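Taurocyamine kinase (Schistosoma mansoni, PDB 4WOD) catalyses the reversible transfer of phosphate from ATP to taurocyamine, giving N-phosphotaurocyamine and ADP, with magnesium as cofactor. Local coordinates at residues A[9-23]-A[50-62]. The protein carries 4 engineered substitutions. Numbering follows the deposited sequence.
Engineered in segment 9-23: V11 (natural residue Ala). With ARG (arginine), chain B.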
ATOM      1  N   LEU A   9      16.148   5.850  28.252  1.00 16.94           N
ATOM      2  CA  LEU A   9      15.024   5.915  27.326  1.00 18.69           C
ATOM      3  C   LEU A   9      15.445   5.333  25.970  1.00 18.38           C
ATOM      4  O   LEU A   9      14.673   4.625  25.304  1.00 18.79           O
ATOM      5  CB  LEU A   9      14.526   7.371  27.190  1.00 14.68           C
ATOM      6  CG  LEU A   9      13.823   8.021  28.400  1.00 21.72           C
ATOM      7  CD1 LEU A   9      13.406   9.488  28.120  1.00 15.81           C
ATOM      8  CD2 LEU A   9      12.632   7.198  28.877  1.00 19.42           C
ATOM      9  N   GLN A  10      16.681   5.609  25.573  1.00 17.49           N
ATOM     10  CA  GLN A  10      17.208   5.056  24.332  1.00 18.14           C
ATOM     11  C   GLN A  10      17.238   3.528  24.385  1.00 18.43           C
ATOM     12  O   GLN A  10      16.744   2.860  23.482  1.00 19.34           O
ATOM     13  CB  GLN A  10      18.616   5.578  24.034  1.00 19.08           C
ATOM     14  CG  GLN A  10      19.184   5.044  22.726  1.00 16.94           C
ATOM     15  CD  GLN A  10      20.705   4.958  22.735  1.00 22.20           C
ATOM     16  OE1 GLN A  10      21.302   4.663  23.766  1.00 27.92           O
ATOM     17  NE2 GLN A  10      21.337   5.232  21.590  1.00 20.41           N
ATOM     18  N   VAL A  11      17.835   2.980  25.435  1.00 18.02           N
ATOM     19  CA  VAL A  11      17.817   1.529  25.635  1.00 20.96           C
ATOM     20  C   VAL A  11      16.398   0.924  25.619  1.00 23.97           C
ATOM     21  O   VAL A  11      16.175  -0.104  24.974  1.00 28.94           O
ATOM     22  CB  VAL A  11      18.530   1.167  26.938  1.00 20.57           C
ATOM     23  CG1 VAL A  11      18.237  -0.289  27.347  1.00 27.29           C
ATOM     24  CG2 VAL A  11      20.023   1.389  26.762  1.00 22.15           C
ATOM     25  N   LYS A  12      15.442   1.561  26.297  1.00 21.10           N
ATOM     26  CA  LYS A  12      14.052   1.092  26.289  1.00 23.15           C
ATOM     27  C   LYS A  12      13.464   1.075  24.876  1.00 23.98           C
ATOM     28  O   LYS A  12      12.870   0.082  24.436  1.00 22.68           O
ATOM     29  CB  LYS A  12      13.179   1.969  27.201  1.00 24.14           C
ATOM     30  CG  LYS A  12      13.381   1.743  28.690  1.00 25.75           C
ATOM     31  CD  LYS A  12      12.455   2.628  29.515  1.00 33.17           C
ATOM     32  CE  LYS A  12      12.420   2.180  30.959  1.00 32.19           C
ATOM     33  NZ  LYS A  12      11.673   0.899  31.116  1.00 44.57           N
ATOM     34  N   ILE A  13      13.635   2.186  24.171  1.00 21.53           N
ATOM     35  CA  ILE A  13      13.148   2.312  22.818  1.00 19.36           C
ATOM     36  C   ILE A  13      13.829   1.306  21.877  1.00 22.66           C
ATOM     37  O   ILE A  13      13.175   0.693  21.040  1.00 23.52           O
ATOM     38  CB  ILE A  13      13.360   3.755  22.303  1.00 21.95           C
ATOM     39  CG1 ILE A  13      12.491   4.724  23.123  1.00 18.51           C
ATOM     40  CG2 ILE A  13      13.038   3.840  20.820  1.00 17.41           C
ATOM     41  CD1 ILE A  13      12.842   6.216  22.971  1.00 16.08           C
ATOM     42  N   ARG A  14      15.137   1.122  22.017  1.00 23.09           N
ATOM     43  CA  ARG A  14      15.847   0.183  21.142  1.00 20.56           C
ATOM     44  C   ARG A  14      15.512  -1.273  21.458  1.00 24.14           C
ATOM     45  O   ARG A  14      15.374  -2.091  20.558  1.00 28.78           O
ATOM     46  CB  ARG A  14      17.345   0.399  21.237  1.00 24.72           C
ATOM     47  CG  ARG A  14      17.806   1.527  20.374  1.00 29.90           C
ATOM     48  CD  ARG A  14      19.308   1.631  20.378  1.00 32.20           C
ATOM     49  NE  ARG A  14      19.767   2.496  19.305  1.00 34.75           N
ATOM     50  CZ  ARG A  14      21.044   2.766  19.067  1.00 32.65           C
ATOM     51  NH1 ARG A  14      21.984   2.240  19.846  1.00 33.93           N
ATOM     52  NH2 ARG A  14      21.372   3.562  18.058  1.00 26.56           N
ATOM     53  N   ASN A  15      15.372  -1.592  22.740  1.00 27.70           N
ATOM     54  CA  ASN A  15      15.056  -2.959  23.152  1.00 32.60           C
ATOM     55  C   ASN A  15      13.612  -3.367  22.870  1.00 34.69           C
ATOM     56  O   ASN A  15      13.231  -4.515  23.097  1.00 34.59           O
ATOM     57  CB  ASN A  15      15.337  -3.149  24.645  1.00 30.17           C
ATOM     58  CG  ASN A  15      16.811  -3.318  24.943  1.00 36.36           C
ATOM     59  OD1 ASN A  15      17.624  -3.528  24.036  1.00 39.25           O
ATOM     60  ND2 ASN A  15      17.165  -3.242  26.227  1.00 38.81           N
ATOM     61  N   ASP A  16      12.804  -2.430  22.391  1.00 28.29           N
ATOM     62  CA  ASP A  16      11.394  -2.716  22.189  1.00 32.20           C
ATOM     63  C   ASP A  16      11.136  -3.128  20.744  1.00 34.53           C
ATOM     64  O   ASP A  16      11.201  -2.308  19.824  1.00 28.46           O
ATOM     65  CB  ASP A  16      10.541  -1.506  22.573  1.00 26.08           C
ATOM     66  CG  ASP A  16       9.065  -1.846  22.681  1.00 28.85           C
ATOM     67  OD1 ASP A  16       8.680  -2.992  22.353  1.00 26.49           O
ATOM     68  OD2 ASP A  16       8.284  -0.957  23.088  1.00 32.87           O
ATOM     69  N   GLU A  17      10.839  -4.410  20.556  1.00 30.56           N
ATOM     70  CA  GLU A  17      10.649  -4.971  19.226  1.00 34.75           C
ATOM     71  C   GLU A  17       9.446  -4.360  18.500  1.00 33.15           C
ATOM     72  O   GLU A  17       9.398  -4.351  17.265  1.00 26.51           O
ATOM     73  CB  GLU A  17      10.491  -6.494  19.323  1.00 40.01           C
ATOM     74  CG  GLU A  17      11.208  -7.276  18.234  1.00 45.59           C
ATOM     75  CD  GLU A  17      12.708  -7.380  18.469  1.00 56.18           C
ATOM     76  OE1 GLU A  17      13.210  -6.767  19.439  1.00 56.47           O
ATOM     77  OE2 GLU A  17      13.384  -8.077  17.677  1.00 56.33           O
ATOM     78  N   ARG A  18       8.484  -3.860  19.279  1.00 29.84           N
ATOM     79  CA  ARG A  18       7.277  -3.232  18.743  1.00 29.12           C
ATOM     80  C   ARG A  18       7.537  -1.800  18.287  1.00 27.98           C
ATOM     81  O   ARG A  18       6.725  -1.199  17.582  1.00 28.95           O
ATOM     82  CB  ARG A  18       6.167  -3.215  19.791  1.00 35.59           C
ATOM     83  CG  ARG A  18       5.840  -4.570  20.415  1.00 37.15           C
ATOM     84  CD  ARG A  18       5.142  -4.346  21.730  1.00 38.01           C
ATOM     85  NE  ARG A  18       5.986  -3.557  22.626  1.00 40.20           N
ATOM     86  CZ  ARG A  18       5.552  -2.932  23.714  1.00 42.79           C
ATOM     87  NH1 ARG A  18       4.268  -2.987  24.049  1.00 48.09           N
ATOM     88  NH2 ARG A  18       6.402  -2.237  24.460  1.00 38.27           N
ATOM     89  N   ASN A  19       8.653  -1.234  18.726  1.00 28.05           N
ATOM     90  CA  ASN A  19       8.947   0.147  18.379  1.00 27.39           C
ATOM     91  C   ASN A  19       9.667   0.226  17.039  1.00 21.30           C
ATOM     92  O   ASN A  19      10.733  -0.355  16.867  1.00 24.98           O
ATOM     93  CB  ASN A  19       9.768   0.811  19.489  1.00 22.33           C
ATOM     94  CG  ASN A  19       9.755   2.316  19.393  1.00 21.59           C
ATOM     95  OD1 ASN A  19      10.015   2.886  18.331  1.00 21.54           O
ATOM     96  ND2 ASN A  19       9.446   2.973  20.504  1.00 20.02           N
ATOM     97  N   HIS A  20       9.064   0.946  16.096  1.00 23.11           N
ATOM     98  CA  HIS A  20       9.659   1.200  14.791  1.00 23.11           C
ATOM     99  C   HIS A  20       9.603   2.685  14.469  1.00 26.24           C
ATOM    100  O   HIS A  20       9.365   3.074  13.323  1.00 25.80           O
ATOM    101  CB  HIS A  20       8.937   0.404  13.703  1.00 27.19           C
ATOM    102  CG  HIS A  20       8.855  -1.059  13.994  1.00 27.66           C
ATOM    103  ND1 HIS A  20       7.673  -1.690  14.312  1.00 33.74           N
ATOM    104  CD2 HIS A  20       9.816  -2.008  14.052  1.00 32.89           C
ATOM    105  CE1 HIS A  20       7.907  -2.971  14.534  1.00 34.63           C
ATOM    106  NE2 HIS A  20       9.200  -3.189  14.389  1.00 34.41           N
ATOM    107  N   SER A  21       9.799   3.509  15.490  1.00 22.08           N
ATOM    108  CA  SER A  21       9.608   4.954  15.352  1.00 22.87           C
ATOM    109  C   SER A  21      10.785   5.599  14.646  1.00 20.79           C
ATOM    110  O   SER A  21      11.869   5.025  14.606  1.00 20.07           O
ATOM    111  CB  SER A  21       9.399   5.592  16.729  1.00 23.58           C
ATOM    112  OG  SER A  21      10.425   5.229  17.653  1.00 18.37           O
ATOM    113  N   LEU A  22      10.590   6.799  14.100  1.00 18.17           N
ATOM    114  CA  LEU A  22      11.730   7.568  13.619  1.00 20.16           C
ATOM    115  C   LEU A  22      12.607   7.993  14.793  1.00 20.68           C
ATOM    116  O   LEU A  22      13.791   8.262  14.610  1.00 18.89           O
ATOM    117  CB  LEU A  22      11.286   8.792  12.831  1.00 15.59           C
ATOM    118  CG  LEU A  22      10.524   8.499  11.536  1.00 24.14           C
ATOM    119  CD1 LEU A  22       9.971   9.783  10.918  1.00 23.31           C
ATOM    120  CD2 LEU A  22      11.427   7.761  10.535  1.00 25.97           C
ATOM    121  N   THR A  23      12.028   8.068  15.990  1.00 18.97           N
ATOM    122  CA  THR A  23      12.814   8.355  17.202  1.00 15.97           C
ATOM    123  C   THR A  23      13.843   7.271  17.434  1.00 18.63           C
ATOM    124  O   THR A  23      14.993   7.537  17.765  1.00 20.60           O
ATOM    125  CB  THR A  23      11.924   8.463  18.454  1.00 19.97           C
ATOM    126  OG1 THR A  23      11.121   9.642  18.358  1.00 19.88           O
ATOM    127  CG2 THR A  23      12.776   8.543  19.717  1.00 16.04           C
ATOM    128  N   VAL A  50      11.586  12.654  23.876  1.00 18.08           N
ATOM    129  CA  VAL A  50      11.470  11.270  23.397  1.00 16.12           C
ATOM    130  C   VAL A  50      10.803  10.320  24.384  1.00 14.92           C
ATOM    131  O   VAL A  50      10.564   9.143  24.074  1.00 17.43           O
ATOM    132  CB  VAL A  50      12.869  10.676  23.039  1.00 19.20           C
ATOM    133  CG1 VAL A  50      13.507  11.455  21.891  1.00 16.78           C
ATOM    134  CG2 VAL A  50      13.786  10.655  24.268  1.00 16.88           C
ATOM    135  N   ASN A  51      10.507  10.832  25.567  1.00 19.16           N
ATOM    136  CA  ASN A  51       9.918  10.046  26.637  1.00 17.20           C
ATOM    137  C   ASN A  51       8.702   9.238  26.190  1.00 19.43           C
ATOM    138  O   ASN A  51       8.609   8.047  26.467  1.00 15.45           O
ATOM    139  CB  ASN A  51       9.531  10.963  27.791  1.00 17.63           C
ATOM    140  CG  ASN A  51       9.144  10.190  29.030  1.00 20.16           C
ATOM    141  OD1 ASN A  51       9.991   9.574  29.674  1.00 18.70           O
ATOM    142  ND2 ASN A  51       7.871  10.212  29.364  1.00 16.21           N
ATOM    143  N   THR A  52       7.784   9.876  25.470  1.00 15.05           N
ATOM    144  CA  THR A  52       6.556   9.184  25.072  1.00 18.79           C
ATOM    145  C   THR A  52       6.856   7.992  24.141  1.00 16.98           C
ATOM    146  O   THR A  52       6.106   7.008  24.115  1.00 19.95           O
ATOM    147  CB  THR A  52       5.550  10.158  24.390  1.00 18.11           C
ATOM    148  OG1 THR A  52       4.218   9.625  24.462  1.00 15.86           O
ATOM    149  CG2 THR A  52       5.939  10.408  22.924  1.00 20.00           C
ATOM    150  N   ASN A  53       7.963   8.048  23.407  1.00 16.19           N
ATOM    151  CA  ASN A  53       8.304   6.934  22.518  1.00 16.54           C
ATOM    152  C   ASN A  53       8.688   5.685  23.294  1.00 16.62           C
ATOM    153  O   ASN A  53       8.467   4.567  22.831  1.00 20.24           O
ATOM    154  CB  ASN A  53       9.431   7.309  21.573  1.00 15.16           C
ATOM    155  CG  ASN A  53       9.047   8.420  20.631  1.00 20.12           C
ATOM    156  OD1 ASN A  53       9.628   9.509  20.671  1.00 20.24           O
ATOM    157  ND2 ASN A  53       8.070   8.153  19.763  1.00 18.06           N
ATOM    158  N   ALA A  54       9.280   5.882  24.460  1.00 18.55           N
ATOM    159  CA  ALA A  54       9.696   4.760  25.301  1.00 18.38           C
ATOM    160  C   ALA A  54       8.515   3.938  25.797  1.00 23.68           C
ATOM    161  O   ALA A  54       8.668   2.763  26.119  1.00 26.66           O
ATOM    162  CB  ALA A  54      10.510   5.264  26.490  1.00 22.82           C
ATOM    163  N   TYR A  55       7.343   4.559  25.892  1.00 18.45           N
ATOM    164  CA  TYR A  55       6.196   3.896  26.506  1.00 21.68           C
ATOM    165  C   TYR A  55       5.088   3.636  25.512  1.00 23.32           C
ATOM    166  O   TYR A  55       4.204   2.841  25.778  1.00 22.71           O
ATOM    167  CB  TYR A  55       5.681   4.718  27.682  1.00 19.60           C
ATOM    168  CG  TYR A  55       6.787   4.928  28.679  1.00 24.56           C
ATOM    169  CD1 TYR A  55       7.298   3.858  29.407  1.00 28.76           C
ATOM    170  CD2 TYR A  55       7.359   6.176  28.859  1.00 21.24           C
ATOM    171  CE1 TYR A  55       8.337   4.037  30.306  1.00 25.41           C
ATOM    172  CE2 TYR A  55       8.400   6.365  29.756  1.00 25.13           C
ATOM    173  CZ  TYR A  55       8.884   5.296  30.469  1.00 27.37           C
ATOM    174  OH  TYR A  55       9.905   5.486  31.365  1.00 31.97           O
ATOM    175  N   ASN A  56       5.146   4.309  24.372  1.00 15.52           N
ATOM    176  CA  ASN A  56       4.168   4.086  23.318  1.00 22.77           C
ATOM    177  C   ASN A  56       4.844   3.673  22.009  1.00 24.41           C
ATOM    178  O   ASN A  56       5.154   4.512  21.161  1.00 21.38           O
ATOM    179  CB  ASN A  56       3.328   5.345  23.127  1.00 15.00           C
ATOM    180  CG  ASN A  56       2.627   5.761  24.406  1.00 22.59           C
ATOM    181  OD1 ASN A  56       3.144   6.578  25.179  1.00 24.64           O
ATOM    182  ND2 ASN A  56       1.457   5.178  24.654  1.00 20.25           N
ATOM    183  N   PRO A  57       5.073   2.360  21.836  1.00 24.20           N
ATOM    184  CA  PRO A  57       5.814   1.905  20.653  1.00 25.01           C
ATOM    185  C   PRO A  57       5.118   2.192  19.314  1.00 23.96           C
ATOM    186  O   PRO A  57       5.787   2.180  18.285  1.00 23.91           O
ATOM    187  CB  PRO A  57       5.956   0.392  20.885  1.00 26.36           C
ATOM    188  CG  PRO A  57       4.890   0.043  21.885  1.00 31.95           C
ATOM    189  CD  PRO A  57       4.702   1.257  22.740  1.00 24.36           C
ATOM    190  N   GLY A  58       3.818   2.466  19.332  1.00 22.58           N
ATOM    191  CA  GLY A  58       3.095   2.755  18.105  1.00 22.95           C
ATOM    192  C   GLY A  58       3.353   4.162  17.594  1.00 25.22           C
ATOM    193  O   GLY A  58       3.095   4.467  16.433  1.00 27.40           O
ATOM    194  N   ALA A  59       3.860   5.026  18.465  1.00 25.33           N
ATOM    195  CA  ALA A  59       4.121   6.417  18.096  1.00 23.14           C
ATOM    196  C   ALA A  59       5.306   6.518  17.134  1.00 22.30           C
ATOM    197  O   ALA A  59       6.378   5.983  17.392  1.00 22.72           O
ATOM    198  CB  ALA A  59       4.369   7.252  19.340  1.00 23.51           C
ATOM    199  N   LEU A  60       5.103   7.227  16.033  1.00 20.65           N
ATOM    200  CA  LEU A  60       6.115   7.390  14.997  1.00 20.79           C
ATOM    201  C   LEU A  60       7.161   8.480  15.294  1.00 21.26           C
ATOM    202  O   LEU A  60       8.330   8.366  14.914  1.00 20.57           O
ATOM    203  CB  LEU A  60       5.416   7.716  13.680  1.00 25.55           C
ATOM    204  CG  LEU A  60       6.288   7.665  12.435  1.00 25.23           C
ATOM    205  CD1 LEU A  60       6.826   6.259  12.279  1.00 21.62           C
ATOM    206  CD2 LEU A  60       5.464   8.074  11.213  1.00 31.18           C
ATOM    207  N   LEU A  61       6.718   9.537  15.961  1.00 20.13           N
ATOM    208  CA  LEU A  61       7.502  10.763  16.133  1.00 19.22           C
ATOM    209  C   LEU A  61       7.800  11.101  17.595  1.00 18.40           C
ATOM    210  O   LEU A  61       7.072  10.690  18.485  1.00 19.13           O
ATOM    211  CB  LEU A  61       6.758  11.937  15.491  1.00 16.10           C
ATOM    212  CG  LEU A  61       6.614  11.853  13.971  1.00 23.05           C
ATOM    213  CD1 LEU A  61       5.815  13.026  13.440  1.00 23.27           C
ATOM    214  CD2 LEU A  61       7.974  11.790  13.306  1.00 21.82           C
ATOM    215  N   PRO A  62       8.888  11.852  17.845  1.00 18.82           N
ATOM    216  CA  PRO A  62       9.051  12.410  19.191  1.00 16.94           C
ATOM    217  C   PRO A  62       8.059  13.552  19.387  1.00 18.57           C
ATOM    218  O   PRO A  62       7.258  13.835  18.483  1.00 17.30           O
ATOM    219  CB  PRO A  62      10.488  12.945  19.195  1.00 16.71           C
ATOM    220  CG  PRO A  62      10.764  13.267  17.697  1.00 19.94           C
ATOM    221  CD  PRO A  62      10.021  12.162  16.954  1.00 18.06           C
TER
HETATM  222  N   ARG B 801       2.832  10.837  13.355  1.00 28.73           N
HETATM  223  CA  ARG B 801       2.703  11.032  14.773  1.00 33.12           C
HETATM  224  C   ARG B 801       3.176   9.913  15.682  1.00 26.41           C
HETATM  225  O   ARG B 801       2.813   8.730  15.469  1.00 23.55           O
HETATM  226  CB  ARG B 801       1.324  11.453  15.123  1.00 40.46           C
HETATM  227  CG  ARG B 801       1.112  12.915  14.919  1.00 35.81           C
HETATM  228  CD  ARG B 801       0.926  13.500  16.272  1.00 36.02           C
HETATM  229  NE  ARG B 801       0.700  14.911  16.171  1.00 35.69           N
HETATM  230  CZ  ARG B 801      -0.271  15.523  16.787  1.00 34.97           C
HETATM  231  NH1 ARG B 801      -0.420  16.807  16.658  1.00 37.48           N
HETATM  232  NH2 ARG B 801      -1.107  14.832  17.510  1.00 40.28           N
HETATM  233  OXT ARG B 801       3.932  10.372  16.551  1.00 22.89           O
HETATM  234  O   HOH W   1       7.638   5.268  19.565  1.00 17.54           O
HETATM  235  O   HOH W   2       6.398   2.596  15.599  1.00 24.10           O
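The amide of N53 is gripped at both ends: T23 OG1 donates to N53 OD1 at 2.8 Å, approaching from above the carbonyl plane, while N53 ND2 gives one hydrogen to L61 O (3.0 Å) and another to a water. Asparagine suits this buried place because one flat group both accepts and donates. That water also accepts a weak bond from N19 ND2, so it bridges the two segments. T23 sets CG2 anti to its backbone N, where the methyl meets V50 CG1 while OG1, beside the N, reaches N53. Further on, the first turn of helix 22-26 bonds to the loop, L22 N donating to L60 O at 2.9 Å, and L22 CD1 lies beside L61 CD2. S21 is the N-cap of this helix, its hydroxyl accepting from K24 N, and N19 OD1 closes an Asx turn onto S21 N. At the other end, helices 9-14 and 50-55 run at 39° to each other. L9 is a knob among V50, N51, A54 and Y55, and I13 CG1 rests on A54 CA (3.5 Å), an approach that the small alanine allows. P57 CG sits over one face of the R18 guanidinium, which D16 holds side-on through NE and NH2; the salt bridge probably helps hold the guanidinium flat beneath the proline ring. All this lies in the N-terminal domain of the first repeat. L60 N donates to O of the bound arginine at 2.8 Å and L61 N to its OXT at 3.0 Å, so the bonds from T23, L22 and N53 probably help hold the substrate-binding loop in shape.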